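Local coordinates for protein pyridine nucleotide-disulphide oxidoreductase dimerisation region (Escherichia coli BL21, PDB 6KYY) that is an FAD-containing disulfide reductase of the pyridine nucleotide-disulfide oxidoreductase family, induced by hypochlorous acid and probably involved in resistance to reactive chlorine stress, at residues T214-D218 / Q219-I223; T366-V369 / A370-P373. All coordinates share one frame; numbering follows the deposited sequence.

Contact 1 of 2, residues T214-D218 / Q219-I223; sequences TILRD and QGVDI
With CG1 of Val-221 trans to the backbone N (chi1 178°), its other methyl, CG2, falls beside that nitrogen, 3.5 Å from Leu-216 O, the carbonyl on which the turn closes. The course of the backbone also brings Leu-216 CB up to Val-221 CB, the two atoms being 3.9 Å apart. Farther along, CD1 of Ile-223 comes within 4.4 Å of Leu-216 CB, extending this small apolar patch. The backbone does the gripping. Leu-216 O takes Val-221 N at 2.9 Å, the donor tilted 28° from the carbonyl plane, and also a weak bond from Gln-219 N. Gly-220 N reaches Arg-217 O at 2.9 Å from well above the carbonyl plane. Gly-220 has positive phi (104°), which turns the chain out of the helix. Outside, Val-178 and Ser-182 of helix 175-186 meet Leu-216, while Val-221 rests on Val-191 and Ile-193 of the neighbouring strand 190-194. This is a Schellman motif ending helix 206-218, where the beta-alpha-beta crossover from strand 190-194 enters strand 221-224, outermost within this chain in the parallel Rossmann-type sheet.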
# COMPACT_ATOMS: atom_id res chain seq x y z
N THR B 214 19.34 11.99 -6.93
CA THR B 214 18.83 12.71 -8.09
C THR B 214 17.35 13.05 -7.94
O THR B 214 16.91 14.09 -8.43
CB THR B 214 19.06 11.90 -9.37
OG1 THR B 214 18.17 10.77 -9.40
CG2 THR B 214 20.50 11.42 -9.46
N ILE B 215 16.57 12.18 -7.29
CA ILE B 215 15.19 12.52 -6.98
C ILE B 215 15.15 13.75 -6.08
O ILE B 215 14.34 14.67 -6.29
CB ILE B 215 14.46 11.33 -6.34
CG1 ILE B 215 14.24 10.21 -7.35
CG2 ILE B 215 13.12 11.77 -5.75
CD1 ILE B 215 13.58 8.98 -6.77
N LEU B 216 16.03 13.80 -5.08
CA LEU B 216 16.10 14.95 -4.20
C LEU B 216 16.71 16.16 -4.89
O LEU B 216 16.32 17.30 -4.61
CB LEU B 216 16.89 14.61 -2.94
CG LEU B 216 16.20 13.69 -1.92
CD1 LEU B 216 17.11 13.43 -0.73
CD2 LEU B 216 14.89 14.30 -1.47
N ARG B 217 17.66 15.94 -5.80
CA ARG B 217 18.33 17.07 -6.45
C ARG B 217 17.38 17.82 -7.37
O ARG B 217 17.38 19.06 -7.39
CB ARG B 217 19.55 16.58 -7.23
CG ARG B 217 20.27 17.69 -7.98
CD ARG B 217 21.30 17.14 -8.95
NE ARG B 217 21.96 15.95 -8.44
CZ ARG B 217 22.04 14.80 -9.11
NH1 ARG B 217 21.50 14.69 -10.31
NH2 ARG B 217 22.67 13.76 -8.57
N ASP B 218 16.56 17.10 -8.14
CA ASP B 218 15.64 17.75 -9.07
C ASP B 218 14.54 18.51 -8.34
O ASP B 218 13.90 19.38 -8.95
CB ASP B 218 15.03 16.71 -10.01
CG ASP B 218 16.07 15.97 -10.82
OD1 ASP B 218 15.83 14.81 -11.19
OD2 ASP B 218 17.14 16.56 -11.09
N GLN B 219 14.31 18.22 -7.06
CA GLN B 219 13.39 18.99 -6.24
C GLN B 219 14.07 20.19 -5.58
O GLN B 219 13.39 20.96 -4.88
CB GLN B 219 12.76 18.10 -5.17
CG GLN B 219 11.39 17.55 -5.54
CD GLN B 219 10.74 16.79 -4.40
OE1 GLN B 219 9.84 15.97 -4.62
NE2 GLN B 219 11.20 17.04 -3.18
N GLY B 220 15.38 20.36 -5.77
CA GLY B 220 16.10 21.49 -5.23
C GLY B 220 16.96 21.21 -4.02
O GLY B 220 17.58 22.14 -3.49
N VAL B 221 17.03 19.96 -3.57
CA VAL B 221 17.80 19.62 -2.37
C VAL B 221 19.28 19.51 -2.74
O VAL B 221 19.65 18.76 -3.64
CB VAL B 221 17.29 18.32 -1.74
CG1 VAL B 221 18.13 17.96 -0.52
CG2 VAL B 221 15.82 18.46 -1.36
N ASP B 222 20.11 20.27 -2.03
CA ASP B 222 21.56 20.23 -2.22
C ASP B 222 22.17 19.26 -1.22
O ASP B 222 21.96 19.40 -0.01
CB ASP B 222 22.16 21.63 -2.05
CG ASP B 222 23.58 21.73 -2.58
OD1 ASP B 222 24.13 22.85 -2.60
OD2 ASP B 222 24.14 20.69 -2.99
N ILE B 223 22.91 18.27 -1.72
CA ILE B 223 23.54 17.25 -0.90
C ILE B 223 25.04 17.50 -0.90
O ILE B 223 25.68 17.49 -1.96
CB ILE B 223 23.21 15.84 -1.40
CG1 ILE B 223 21.75 15.76 -1.85
CG2 ILE B 223 23.49 14.81 -0.31
CD1 ILE B 223 21.25 14.35 -2.09

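Contact 2 of 2, residues T366-V369 / A370-P373; sequences TLPV and AAIP
Two backbone hydrogen bonds run in succession between 366-369 and 370-373, each from the amide of a residue to the carbonyl three places before it, the 3-10 pattern. Ala-371 N donates to Pro-368 O at 3.1 Å, and Ile-372 N to Val-369 O at 2.7 Å; both bonds are fairly straight at hydrogen, although each donor stands well above the carbonyl plane. The apolar contacts fall into two groups. In one, Leu-367 holds CG trans to its backbone N (chi1 179°), and its CD1 reaches CB of Ala-371 at 3.8 Å. That methyl also sits 3.4 Å from Pro-368 O, with the proline ring more distant. In the other group, Ile-372 lays its side chain obliquely across Val-369: CD1 lies 4.1 Å from Val-369 CG2, and CG1 rests 3.5 Å from Val-369 O. Beyond the turn, Leu-367 packs on Asp-442 and Leu-443 of helix 439-443, Ile-372 touches Ser-439 and Met-436, and Pro-373 meets Ile-56 of the second subunit. The arrangement is a short 3-10 turn in the dimerisation domain, carrying the chain from strand 362-368, outermost in its sheet within this chain, to Ile-372, the N-cap of helix 373-377; the side chain of Ile-372 lies about 8 Å from that of His-433, the probable proton acceptor.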
# COMPACT_ATOMS: atom_id res chain seq x y z
N THR B 366 16.69 -5.99 -11.74
CA THR B 366 16.41 -4.57 -11.63
C THR B 366 15.22 -4.23 -12.51
O THR B 366 15.18 -4.62 -13.68
CB THR B 366 17.63 -3.73 -12.05
OG1 THR B 366 18.83 -4.38 -11.61
CG2 THR B 366 17.56 -2.34 -11.45
N LEU B 367 14.26 -3.50 -11.96
CA LEU B 367 13.08 -3.06 -12.70
C LEU B 367 12.84 -1.58 -12.45
O LEU B 367 12.53 -1.19 -11.31
CB LEU B 367 11.84 -3.87 -12.31
CG LEU B 367 10.57 -3.43 -13.05
CD1 LEU B 367 10.76 -3.54 -14.56
CD2 LEU B 367 9.36 -4.23 -12.59
N PRO B 368 12.98 -0.73 -13.46
CA PRO B 368 12.65 0.69 -13.28
C PRO B 368 11.17 0.86 -12.98
O PRO B 368 10.32 0.13 -13.49
CB PRO B 368 13.03 1.32 -14.62
CG PRO B 368 13.02 0.19 -15.60
CD PRO B 368 13.43 -1.02 -14.83
N VAL B 369 10.86 1.84 -12.13
CA VAL B 369 9.48 2.09 -11.75
C VAL B 369 8.68 2.62 -12.93
O VAL B 369 7.46 2.40 -13.02
CB VAL B 369 9.44 3.03 -10.53
CG1 VAL B 369 8.10 3.74 -10.41
CG2 VAL B 369 9.72 2.24 -9.26
N ALA B 370 9.34 3.28 -13.88
CA ALA B 370 8.68 3.74 -15.10
C ALA B 370 7.99 2.61 -15.85
O ALA B 370 7.15 2.87 -16.71
CB ALA B 370 9.69 4.43 -16.02
N ALA B 371 8.32 1.36 -15.53
CA ALA B 371 7.69 0.19 -16.14
C ALA B 371 6.51 -0.33 -15.33
O ALA B 371 5.93 -1.35 -15.72
CB ALA B 371 8.72 -0.92 -16.33
N ILE B 372 6.15 0.32 -14.24
CA ILE B 372 5.03 -0.10 -13.40
C ILE B 372 3.83 0.77 -13.75
O ILE B 372 3.81 1.96 -13.37
CB ILE B 372 5.37 -0.00 -11.90
CG1 ILE B 372 6.69 -0.72 -11.61
CG2 ILE B 372 4.24 -0.58 -11.06
CD1 ILE B 372 7.06 -0.74 -10.14
N PRO B 373 2.82 0.25 -14.45
CA PRO B 373 1.71 1.11 -14.89
C PRO B 373 0.96 1.78 -13.76
O PRO B 373 0.41 2.87 -13.97
CB PRO B 373 0.81 0.14 -15.67
CG PRO B 373 1.73 -0.96 -16.10
CD PRO B 373 2.70 -1.12 -14.97

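How the contacts relate
Both contacts are partly buried chain turns, each including one end of a strand that is outermost in its sheet within this chain. Contact 1 passes from helix to strand in the parallel, nucleotide-binding type of sheet: Leu-216 and Val-221 are buried against helix 175-186, while Arg-217 and Asp-218 are exposed. Contact 2 passes from strand towards helix in the antiparallel sheet of the dimerisation domain, with Leu-367, Val-369 and Ile-372 buried and Pro-368 and the two alanines exposed. Contact 1 has three backbone bonds, two of them (one weak) on a single carbonyl, and turns on a glycine; contact 2 has two, on successive carbonyls. Their centres are 21 Å apart, and contact 2 alone meets the second subunit.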